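Local coordinates for protein complement factor MASP-3 (Homo sapiens, PDB 3DEM) that associates with mannan-binding lectin and ficolins and probably acts as a serine protease of the complement system, with calcium-binding CUB and EGF domains, at residues Tyr56-Val61 with Thr98-Phe103; Asn47-Tyr52 with Glu107-Phe112; Tyr52-Asp57 with Thr70-Glu75. All blocks are in the same frame, centred on the assembly; numbering follows the deposited sequence.

Contact 1. Residues Tyr56-Val61 with Thr98-Phe103. With CA (calcium ion), chain E.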
loop_
_atom_site.group_PDB
_atom_site.type_symbol
_atom_site.label_atom_id
_atom_site.label_comp_id
_atom_site.label_asym_id
_atom_site.label_seq_id
_atom_site.Cartn_x
_atom_site.Cartn_y
_atom_site.Cartn_z
ATOM N N TYR A 56 -8.735 34.477 8.843
ATOM C CA TYR A 56 -8.837 34.545 10.298
ATOM C C TYR A 56 -8.352 33.257 10.957
ATOM O O TYR A 56 -7.181 33.144 11.321
ATOM C CB TYR A 56 -10.266 34.903 10.732
ATOM C CG TYR A 56 -10.738 36.250 10.213
ATOM C CD1 TYR A 56 -12.094 36.554 10.122
ATOM C CD2 TYR A 56 -9.824 37.215 9.799
ATOM C CE1 TYR A 56 -12.523 37.787 9.645
ATOM C CE2 TYR A 56 -10.243 38.446 9.318
ATOM C CZ TYR A 56 -11.592 38.726 9.242
ATOM O OH TYR A 56 -11.999 39.959 8.762
ATOM N N ASP A 57 -9.244 32.284 11.115
ATOM C CA ASP A 57 -8.853 30.983 11.648
ATOM C C ASP A 57 -8.635 30.012 10.493
ATOM O O ASP A 57 -9.359 30.050 9.498
ATOM C CB ASP A 57 -9.916 30.443 12.606
ATOM C CG ASP A 57 -10.104 31.326 13.825
ATOM O OD1 ASP A 57 -9.375 32.331 13.955
ATOM O OD2 ASP A 57 -10.983 31.018 14.657
ATOM N N TYR A 58 -7.637 29.145 10.613
ATOM C CA TYR A 58 -7.348 28.221 9.525
ATOM C C TYR A 58 -6.492 27.016 9.892
ATOM O O TYR A 58 -5.759 27.019 10.885
ATOM C CB TYR A 58 -6.701 28.962 8.355
ATOM C CG TYR A 58 -5.369 29.599 8.673
ATOM C CD1 TYR A 58 -4.200 28.847 8.671
ATOM C CD2 TYR A 58 -5.275 30.956 8.958
ATOM C CE1 TYR A 58 -2.976 29.424 8.953
ATOM C CE2 TYR A 58 -4.054 31.545 9.235
ATOM C CZ TYR A 58 -2.910 30.770 9.230
ATOM O OH TYR A 58 -1.695 31.344 9.508
ATOM N N VAL A 59 -6.625 25.974 9.078
ATOM C CA VAL A 59 -5.693 24.864 9.078
ATOM C C VAL A 59 -5.005 24.871 7.720
ATOM O O VAL A 59 -5.642 24.670 6.686
ATOM C CB VAL A 59 -6.389 23.504 9.321
ATOM C CG1 VAL A 59 -5.410 22.360 9.104
ATOM C CG2 VAL A 59 -6.985 23.442 10.728
ATOM N N LYS A 60 -3.705 25.131 7.730
ATOM C CA LYS A 60 -2.926 25.259 6.508
ATOM C C LYS A 60 -2.052 24.019 6.335
ATOM O O LYS A 60 -1.297 23.645 7.240
ATOM C CB LYS A 60 -2.059 26.514 6.596
ATOM C CG LYS A 60 -1.307 26.884 5.334
ATOM C CD LYS A 60 -0.451 28.123 5.584
ATOM C CE LYS A 60 0.116 28.692 4.293
ATOM N NZ LYS A 60 0.829 29.995 4.502
ATOM N N VAL A 61 -2.160 23.375 5.179
ATOM C CA VAL A 61 -1.359 22.191 4.883
ATOM C C VAL A 61 -0.408 22.498 3.739
ATOM O O VAL A 61 -0.843 22.867 2.645
ATOM C CB VAL A 61 -2.245 20.989 4.490
ATOM C CG1 VAL A 61 -1.389 19.761 4.210
ATOM C CG2 VAL A 61 -3.273 20.700 5.586
ATOM N N THR A 98 -0.278 23.846 9.963
ATOM C CA THR A 98 -0.416 24.931 10.926
ATOM C C THR A 98 -1.884 25.206 11.240
ATOM O O THR A 98 -2.689 25.441 10.338
ATOM C CB THR A 98 0.256 26.229 10.418
ATOM O OG1 THR A 98 1.665 26.012 10.283
ATOM C CG2 THR A 98 0.017 27.392 11.386
ATOM N N PHE A 99 -2.229 25.153 12.522
ATOM C CA PHE A 99 -3.524 25.635 12.973
ATOM C C PHE A 99 -3.348 27.024 13.568
ATOM O O PHE A 99 -2.541 27.218 14.475
ATOM C CB PHE A 99 -4.137 24.695 14.013
ATOM C CG PHE A 99 -5.302 25.296 14.760
ATOM C CD1 PHE A 99 -6.551 25.399 14.164
ATOM C CD2 PHE A 99 -5.145 25.761 16.057
ATOM C CE1 PHE A 99 -7.620 25.958 14.847
ATOM C CE2 PHE A 99 -6.213 26.320 16.750
ATOM C CZ PHE A 99 -7.450 26.415 16.142
ATOM N N ARG A 100 -4.088 27.994 13.046
ATOM C CA ARG A 100 -4.032 29.342 13.584
ATOM C C ARG A 100 -5.401 29.815 14.030
ATOM O O ARG A 100 -6.399 29.613 13.341
ATOM C CB ARG A 100 -3.470 30.330 12.563
ATOM C CG ARG A 100 -3.230 31.714 13.156
ATOM C CD ARG A 100 -3.996 32.783 12.400
ATOM N NE ARG A 100 -3.873 34.095 13.026
ATOM C CZ ARG A 100 -4.456 35.195 12.564
ATOM N NH1 ARG A 100 -5.208 35.139 11.473
ATOM N NH2 ARG A 100 -4.292 36.351 13.193
ATOM N N SER A 101 -5.424 30.466 15.184
ATOM C CA SER A 101 -6.628 31.041 15.742
ATOM C C SER A 101 -6.320 32.509 16.018
ATOM O O SER A 101 -5.357 32.818 16.718
ATOM C CB SER A 101 -6.978 30.309 17.039
ATOM O OG SER A 101 -8.162 30.812 17.625
ATOM N N ASP A 102 -7.093 33.425 15.447
ATOM C CA ASP A 102 -6.814 34.842 15.684
ATOM C C ASP A 102 -7.301 35.297 17.060
ATOM O O ASP A 102 -7.580 34.471 17.930
ATOM C CB ASP A 102 -7.344 35.735 14.549
ATOM C CG ASP A 102 -8.847 35.644 14.367
ATOM O OD1 ASP A 102 -9.504 34.861 15.084
ATOM O OD2 ASP A 102 -9.375 36.367 13.494
ATOM N N PHE A 103 -7.393 36.607 17.255
ATOM C CA PHE A 103 -7.748 37.167 18.558
ATOM C C PHE A 103 -9.249 37.105 18.823
ATOM O O PHE A 103 -9.691 37.247 19.960
ATOM C CB PHE A 103 -7.260 38.619 18.668
ATOM C CG PHE A 103 -5.762 38.765 18.628
ATOM C CD1 PHE A 103 -5.078 38.748 17.418
ATOM C CD2 PHE A 103 -5.037 38.924 19.802
ATOM C CE1 PHE A 103 -3.697 38.883 17.380
ATOM C CE2 PHE A 103 -3.654 39.060 19.774
ATOM C CZ PHE A 103 -2.984 39.040 18.562
HETATM CA CA CA E . -11.128 33.410 15.451
HETATM O O HOH W 1 -9.511 32.963 17.428
HETATM O O HOH W 2 -12.978 32.493 16.378
#

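Contact 2. Residues Asn47-Tyr52 with Glu107-Phe112. With CA (calcium ion), chain E.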
loop_
_atom_site.group_PDB
_atom_site.type_symbol
_atom_site.label_atom_id
_atom_site.label_comp_id
_atom_site.label_asym_id
_atom_site.label_seq_id
_atom_site.Cartn_x
_atom_site.Cartn_y
_atom_site.Cartn_z
ATOM N N ASN A 47 -14.315 22.031 12.715
ATOM C CA ASN A 47 -15.233 23.057 13.190
ATOM C C ASN A 47 -14.475 24.351 13.445
ATOM O O ASN A 47 -13.981 24.586 14.549
ATOM C CB ASN A 47 -15.919 22.588 14.478
ATOM C CG ASN A 47 -17.165 23.384 14.799
ATOM O OD1 ASN A 47 -17.234 24.076 15.821
ATOM N ND2 ASN A 47 -18.162 23.289 13.928
ATOM N N LEU A 48 -14.370 25.182 12.416
ATOM C CA LEU A 48 -13.630 26.434 12.523
ATOM C C LEU A 48 -14.462 27.641 12.114
ATOM O O LEU A 48 -15.525 27.502 11.506
ATOM C CB LEU A 48 -12.359 26.387 11.672
ATOM C CG LEU A 48 -11.044 26.006 12.357
ATOM C CD1 LEU A 48 -10.994 24.519 12.670
ATOM C CD2 LEU A 48 -9.863 26.411 11.484
ATOM N N GLU A 49 -13.967 28.826 12.455
ATOM C CA GLU A 49 -14.551 30.074 11.977
ATOM C C GLU A 49 -14.350 30.185 10.461
ATOM O O GLU A 49 -13.300 29.818 9.948
ATOM C CB GLU A 49 -13.880 31.260 12.672
ATOM C CG GLU A 49 -14.493 32.618 12.358
ATOM C CD GLU A 49 -13.676 33.772 12.917
ATOM O OE1 GLU A 49 -12.606 33.519 13.507
ATOM O OE2 GLU A 49 -14.101 34.936 12.768
ATOM N N SER A 50 -15.340 30.693 9.738
ATOM C CA SER A 50 -15.185 30.877 8.294
ATOM C C SER A 50 -14.709 32.297 7.954
ATOM O O SER A 50 -15.125 33.264 8.593
ATOM C CB SER A 50 -16.497 30.564 7.568
ATOM O OG SER A 50 -16.316 30.526 6.157
ATOM N N SER A 51 -13.830 32.416 6.959
ATOM C CA SER A 51 -13.399 33.734 6.472
ATOM C C SER A 51 -12.831 33.714 5.049
ATOM O O SER A 51 -12.417 32.671 4.540
ATOM C CB SER A 51 -12.392 34.380 7.431
ATOM O OG SER A 51 -11.132 33.737 7.370
ATOM N N TYR A 52 -12.826 34.882 4.417
ATOM C CA TYR A 52 -12.249 35.065 3.091
ATOM C C TYR A 52 -10.830 34.519 3.021
ATOM O O TYR A 52 -9.953 34.962 3.758
ATOM C CB TYR A 52 -12.252 36.550 2.737
ATOM C CG TYR A 52 -11.497 36.921 1.482
ATOM C CD1 TYR A 52 -12.014 36.638 0.223
ATOM C CD2 TYR A 52 -10.283 37.591 1.554
ATOM C CE1 TYR A 52 -11.330 36.999 -0.930
ATOM C CE2 TYR A 52 -9.595 37.956 0.411
ATOM C CZ TYR A 52 -10.121 37.656 -0.829
ATOM O OH TYR A 52 -9.433 38.015 -1.962
ATOM N N GLU A 107 -17.673 33.249 18.892
ATOM C CA GLU A 107 -18.278 31.921 18.787
ATOM C C GLU A 107 -17.271 30.872 19.220
ATOM O O GLU A 107 -16.067 31.052 19.032
ATOM C CB GLU A 107 -18.710 31.619 17.354
ATOM C CG GLU A 107 -19.685 32.602 16.745
ATOM C CD GLU A 107 -20.183 32.135 15.387
ATOM O OE1 GLU A 107 -20.400 30.914 15.226
ATOM O OE2 GLU A 107 -20.358 32.982 14.483
ATOM N N ARG A 108 -17.766 29.771 19.780
ATOM C CA ARG A 108 -16.899 28.739 20.336
ATOM C C ARG A 108 -16.766 27.505 19.449
ATOM O O ARG A 108 -17.479 26.511 19.616
ATOM C CB ARG A 108 -17.373 28.342 21.733
ATOM C CG ARG A 108 -16.584 28.994 22.861
ATOM C CD ARG A 108 -16.038 30.368 22.472
ATOM N NE ARG A 108 -15.251 30.952 23.557
ATOM C CZ ARG A 108 -13.978 30.651 23.808
ATOM N NH1 ARG A 108 -13.332 29.773 23.046
ATOM N NH2 ARG A 108 -13.348 31.233 24.824
ATOM N N PHE A 109 -15.822 27.573 18.523
ATOM C CA PHE A 109 -15.580 26.498 17.576
ATOM C C PHE A 109 -14.690 25.419 18.189
ATOM O O PHE A 109 -13.722 25.722 18.880
ATOM C CB PHE A 109 -14.958 27.070 16.301
ATOM C CG PHE A 109 -15.826 28.088 15.615
ATOM C CD1 PHE A 109 -15.580 29.447 15.762
ATOM C CD2 PHE A 109 -16.903 27.688 14.840
ATOM C CE1 PHE A 109 -16.382 30.385 15.138
ATOM C CE2 PHE A 109 -17.712 28.621 14.214
ATOM C CZ PHE A 109 -17.451 29.973 14.362
ATOM N N THR A 110 -15.021 24.158 17.925
ATOM C CA THR A 110 -14.390 23.041 18.619
ATOM C C THR A 110 -13.154 22.480 17.919
ATOM O O THR A 110 -12.572 21.492 18.372
ATOM C CB THR A 110 -15.393 21.900 18.883
ATOM O OG1 THR A 110 -16.038 21.536 17.656
ATOM C CG2 THR A 110 -16.441 22.334 19.905
ATOM N N GLY A 111 -12.757 23.109 16.819
ATOM C CA GLY A 111 -11.504 22.764 16.156
ATOM C C GLY A 111 -11.554 21.550 15.245
ATOM O O GLY A 111 -12.530 21.344 14.521
ATOM N N PHE A 112 -10.497 20.741 15.278
ATOM C CA PHE A 112 -10.378 19.621 14.349
ATOM C C PHE A 112 -9.708 18.379 14.946
ATOM O O PHE A 112 -9.034 18.444 15.975
ATOM C CB PHE A 112 -9.619 20.063 13.094
ATOM C CG PHE A 112 -8.141 20.234 13.312
ATOM C CD1 PHE A 112 -7.260 19.197 13.039
ATOM C CD2 PHE A 112 -7.633 21.427 13.800
ATOM C CE1 PHE A 112 -5.900 19.351 13.246
ATOM C CE2 PHE A 112 -6.277 21.587 14.011
ATOM C CZ PHE A 112 -5.410 20.549 13.734
HETATM CA CA CA E . -11.128 33.410 15.451
HETATM O O HOH W 2 -12.978 32.493 16.378
HETATM O O HOH W 1 -9.511 32.963 17.428
#

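Contact 3. Residues Tyr52-Asp57 with Thr70-Glu75. With CA (calcium ion), chain E.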
loop_
_atom_site.group_PDB
_atom_site.type_symbol
_atom_site.label_atom_id
_atom_site.label_comp_id
_atom_site.label_asym_id
_atom_site.label_seq_id
_atom_site.Cartn_x
_atom_site.Cartn_y
_atom_site.Cartn_z
ATOM N N TYR A 52 -12.826 34.882 4.417
ATOM C CA TYR A 52 -12.249 35.065 3.091
ATOM C C TYR A 52 -10.830 34.519 3.021
ATOM O O TYR A 52 -9.953 34.962 3.758
ATOM C CB TYR A 52 -12.252 36.550 2.737
ATOM C CG TYR A 52 -11.497 36.921 1.482
ATOM C CD1 TYR A 52 -12.014 36.638 0.223
ATOM C CD2 TYR A 52 -10.283 37.591 1.554
ATOM C CE1 TYR A 52 -11.330 36.999 -0.930
ATOM C CE2 TYR A 52 -9.595 37.956 0.411
ATOM C CZ TYR A 52 -10.121 37.656 -0.829
ATOM O OH TYR A 52 -9.433 38.015 -1.962
ATOM N N LEU A 53 -10.614 33.557 2.129
ATOM C CA LEU A 53 -9.304 32.943 1.949
ATOM C C LEU A 53 -8.789 32.345 3.250
ATOM O O LEU A 53 -7.584 32.170 3.424
ATOM C CB LEU A 53 -8.301 33.967 1.402
ATOM C CG LEU A 53 -8.551 34.447 -0.025
ATOM C CD1 LEU A 53 -7.449 35.389 -0.485
ATOM C CD2 LEU A 53 -8.662 33.257 -0.960
ATOM N N CYS A 54 -9.716 32.038 4.157
ATOM C CA CYS A 54 -9.389 31.527 5.482
ATOM C C CYS A 54 -8.344 32.398 6.171
ATOM O O CYS A 54 -7.336 31.902 6.676
ATOM C CB CYS A 54 -8.936 30.067 5.400
ATOM S SG CYS A 54 -10.223 28.947 4.768
ATOM N N GLU A 55 -8.602 33.703 6.192
ATOM C CA GLU A 55 -7.619 34.658 6.687
ATOM C C GLU A 55 -7.594 34.742 8.211
ATOM O O GLU A 55 -6.553 35.027 8.799
ATOM C CB GLU A 55 -7.808 36.048 6.052
ATOM C CG GLU A 55 -9.177 36.696 6.262
ATOM C CD GLU A 55 -9.312 38.017 5.518
ATOM O OE1 GLU A 55 -8.437 38.310 4.675
ATOM O OE2 GLU A 55 -10.285 38.764 5.770
ATOM N N TYR A 56 -8.735 34.477 8.843
ATOM C CA TYR A 56 -8.837 34.545 10.298
ATOM C C TYR A 56 -8.352 33.257 10.957
ATOM O O TYR A 56 -7.181 33.144 11.321
ATOM C CB TYR A 56 -10.266 34.903 10.732
ATOM C CG TYR A 56 -10.738 36.250 10.213
ATOM C CD1 TYR A 56 -12.094 36.554 10.122
ATOM C CD2 TYR A 56 -9.824 37.215 9.799
ATOM C CE1 TYR A 56 -12.523 37.787 9.645
ATOM C CE2 TYR A 56 -10.243 38.446 9.318
ATOM C CZ TYR A 56 -11.592 38.726 9.242
ATOM O OH TYR A 56 -11.999 39.959 8.762
ATOM N N ASP A 57 -9.244 32.284 11.115
ATOM C CA ASP A 57 -8.853 30.983 11.648
ATOM C C ASP A 57 -8.635 30.012 10.493
ATOM O O ASP A 57 -9.359 30.050 9.498
ATOM C CB ASP A 57 -9.916 30.443 12.606
ATOM C CG ASP A 57 -10.104 31.326 13.825
ATOM O OD1 ASP A 57 -9.375 32.331 13.955
ATOM O OD2 ASP A 57 -10.983 31.018 14.657
ATOM N N THR A 70 -5.764 24.955 2.326
ATOM C CA THR A 70 -6.106 25.800 3.461
ATOM C C THR A 70 -7.577 25.587 3.764
ATOM O O THR A 70 -8.420 25.702 2.876
ATOM C CB THR A 70 -5.857 27.294 3.163
ATOM O OG1 THR A 70 -4.517 27.468 2.692
ATOM C CG2 THR A 70 -6.056 28.138 4.417
ATOM N N PHE A 71 -7.876 25.258 5.015
ATOM C CA PHE A 71 -9.243 24.947 5.413
ATOM C C PHE A 71 -9.745 25.873 6.506
ATOM O O PHE A 71 -8.974 26.326 7.354
ATOM C CB PHE A 71 -9.351 23.500 5.893
ATOM C CG PHE A 71 -8.972 22.484 4.857
ATOM C CD1 PHE A 71 -9.742 22.321 3.710
ATOM C CD2 PHE A 71 -7.859 21.674 5.040
ATOM C CE1 PHE A 71 -9.403 21.377 2.758
ATOM C CE2 PHE A 71 -7.509 20.728 4.091
ATOM C CZ PHE A 71 -8.285 20.577 2.946
ATOM N N CYS A 72 -11.044 26.145 6.476
ATOM C CA CYS A 72 -11.717 26.842 7.562
ATOM C C CYS A 72 -13.212 26.569 7.440
ATOM O O CYS A 72 -13.634 25.862 6.528
ATOM C CB CYS A 72 -11.389 28.343 7.552
ATOM S SG CYS A 72 -11.813 29.261 6.049
ATOM N N GLY A 73 -14.010 27.102 8.359
ATOM C CA GLY A 73 -15.450 26.872 8.323
ATOM C C GLY A 73 -15.888 25.638 9.090
ATOM O O GLY A 73 -15.060 24.909 9.642
ATOM N N ARG A 74 -17.196 25.404 9.127
ATOM C CA ARG A 74 -17.743 24.261 9.846
ATOM C C ARG A 74 -18.355 23.243 8.887
ATOM O O ARG A 74 -19.086 23.606 7.965
ATOM C CB ARG A 74 -18.758 24.714 10.905
ATOM C CG ARG A 74 -20.040 25.312 10.355
ATOM C CD ARG A 74 -20.974 25.730 11.480
ATOM N NE ARG A 74 -20.577 26.992 12.099
ATOM C CZ ARG A 74 -21.114 28.173 11.797
ATOM N NH1 ARG A 74 -22.072 28.255 10.881
ATOM N NH2 ARG A 74 -20.698 29.275 12.414
ATOM N N GLU A 75 -18.038 21.970 9.111
ATOM C CA GLU A 75 -18.483 20.882 8.235
ATOM C C GLU A 75 -20.005 20.824 8.104
ATOM O O GLU A 75 -20.528 20.420 7.063
ATOM C CB GLU A 75 -17.909 19.529 8.696
ATOM C CG GLU A 75 -18.107 19.215 10.179
ATOM C CD GLU A 75 -17.161 18.129 10.690
ATOM O OE1 GLU A 75 -16.709 17.292 9.876
ATOM O OE2 GLU A 75 -16.867 18.115 11.907
HETATM CA CA CA E . -11.128 33.410 15.451
HETATM O O HOH W 2 -12.978 32.493 16.378
HETATM O O HOH W 1 -9.511 32.963 17.428
#

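Contact 1. Residues Tyr56-Val61 with Thr98-Phe103
Tyr58, Val59 and Lys60 pair with Arg100, Phe99 and Thr98 as antiparallel neighbours in one sheet, the short strand axes approaching to 4.8 Å with 158° between their N-to-C directions. Tyr58 with Arg100 and Lys60 with Thr98 are hydrogen-bonded pairs, each closed by two backbone bonds; Val59 and Phe99 form the non-hydrogen-bonded pair between them. Alternation then sorts the side chains. On the face bearing Tyr58 and Arg100, the tyrosine CG lies between its own backbone N and carbonyl carbon (chi1 62°), which swings the ring across to the neighbouring strand. Arg100 CB sits over one face of that ring in a CH-pi contact, 3.7 Å from the Tyr58 centroid. The arginine chain bends at its second torsion and brings NH1 2.8 Å from Tyr56 O, a weak hydrogen bond. On the other face, Val59 CG2 meets Phe99 at the edge of its ring, 4.0 Å from CD1.

Beyond the paired residues, two acids converge on a calcium ion. Asp57 binds with both carboxylate oxygens, whereas Asp102 uses OD1, 2.2 Å from the metal. Their carboxylates stand almost perpendicular, at 82°, and the shared cation probably offsets the repulsion between them. A nearly straight bond of 2.9 Å from Asp102 N adds a second grip on Asp57 OD1, while Asp57 OD2 is also hydrogen-bonded to Tyr21 OH. Water 1 bridges the metal to Ser101 OG and Asp102 O; Glu49 and Ser104 complete the protein ligands.

Strands 58-62 and 94-101 are the inner pair of a four-stranded antiparallel sheet, flanked by strand 67-71 beside the former and strand 25-32 beside the latter. Val59 packs on Phe43 and Phe46 of strand 37-47 in the other sheet of this CUB domain.

Contact 2. Residues Asn47-Tyr52 with Glu107-Phe112
Asn47 meets Gly111 and Thr110 through three hydrogen bonds, two from its main chain and one from its side chain. Asn47 N donates to Gly111 O at 2.6 Å, and Gly111 N returns a longer bond to Asn47 O, making an antiparallel hydrogen-bonded pair. Beside this backbone pair, a side-chain bond holds the residue before Gly111: with CG anti to its backbone N (chi1 -163°), Asn47 places OD1 3.1 Å from Thr110 N. This amide arrives in the carbonyl plane on a lone pair, and the bond is nearly straight at 166°, just where the strand pairing ends. Gly111 has a positive phi, a conformation that favours glycine.

Glu49 sends its carboxylate out of the contact, its extended chain carrying OE1 to the calcium ion at 2.4 Å; Asp57, Asp102 and Ser104 are the other protein ligands. Near the root of that chain, Phe109 lies flat beneath the peptide joining Leu48 to Glu49, with Glu49 N 3.6 Å above the centre of the ring. Glu49 CB sits over the same face, 3.6 Å from Phe109 CE1. The aromatic ring thus backs the main chain from which a metal ligand projects. Further out, Leu48 CD1 rests 3.9 Å from Gly111 CA.

Strands 37-47 and 111-120 are central neighbours in their antiparallel sheet, with strands 9-13 and 88-89 outside them, and this contact lies where the pair frays into loops. Tyr21 and Arg74 pack against Phe109, Phe112 touches Phe46 of strand 37-47, and Thr110 reaches Phe151 of the second subunit.

Contact 3. Residues Tyr52-Asp57 with Thr70-Glu75
Cys54 and Cys72 face each other with both CB atoms directed across the contact, and Cys54 SG is bonded to Cys72 SG at 2.1 Å. The two halves of the cystine are not alike. In Cys54 the sulfur is anti to the carbonyl carbon (chi1 -62°); in Cys72 it stands between the backbone N and the carbonyl carbon (chi1 59°). The C-S-S-C torsion of -78° turns the CB atoms out of line about the disulfide, close to the quarter turn a relaxed disulfide prefers, and the CA atoms of Cys54 and Cys72 lie 5.6 Å apart.

Other groups pack round this covalent link. Thr70, two residues before Cys72 and likewise directed at the other segment, turns its methyl CG2 to within 3.6 Å of Cys54 CB. Cys54 SG also lies 3.6 Å from Phe71 C, although the phenylalanine side chain departs in the other direction. At the far half, Cys72 CB comes 3.3 Å from Asp57 O, so the bridge touches the main chain of a calcium ligand, while the Asp57 carboxylate leads away to the metal, with Tyr21 bonded to OD2. No hydrogen bond joins the two segments, which leaves the disulfide as their one strong tie.

The residues leading into it are tightly turned: Leu53 and Cys54 both adopt left-handed backbone conformations, and Glu55 N makes a weak hydrogen bond of 3.1 Å to Tyr52 O. Gln81 lies against both cysteines.

Such a cystine, fastening the loop before an inner strand to the residue just past the adjoining edge strand, is a mark of the CUB beta-sandwich. The second CUB domain repeats it as Cys223-Cys241, with the calcium ligand Asp226 three residues beyond the first cysteine, just as Asp57 follows Cys54.

The three contacts surround one calcium site at an end of the first CUB domain, their centres about 7 to 9 Å apart, and all are partly buried. Contact 1 is regular strand pairing, buried on the Val59 and Phe99 face. In contact 2, within the opposing sheet, a single backbone pair gives way to a side-chain hydrogen bond and an aromatic ring packed on a peptide; Leu48, Phe109 and Gly111 are buried, Asn47 and Glu49 partly exposed. Contact 3 relies on a buried cystine beside exposed Leu53. Contacts 1 and 3 share Tyr56 and Asp57 and meet in one sheet, contact 3 on strand 67-71. Glu49, after strand 37-47, and Asp57, before strand 58-62, bring loops of both sheets to the metal.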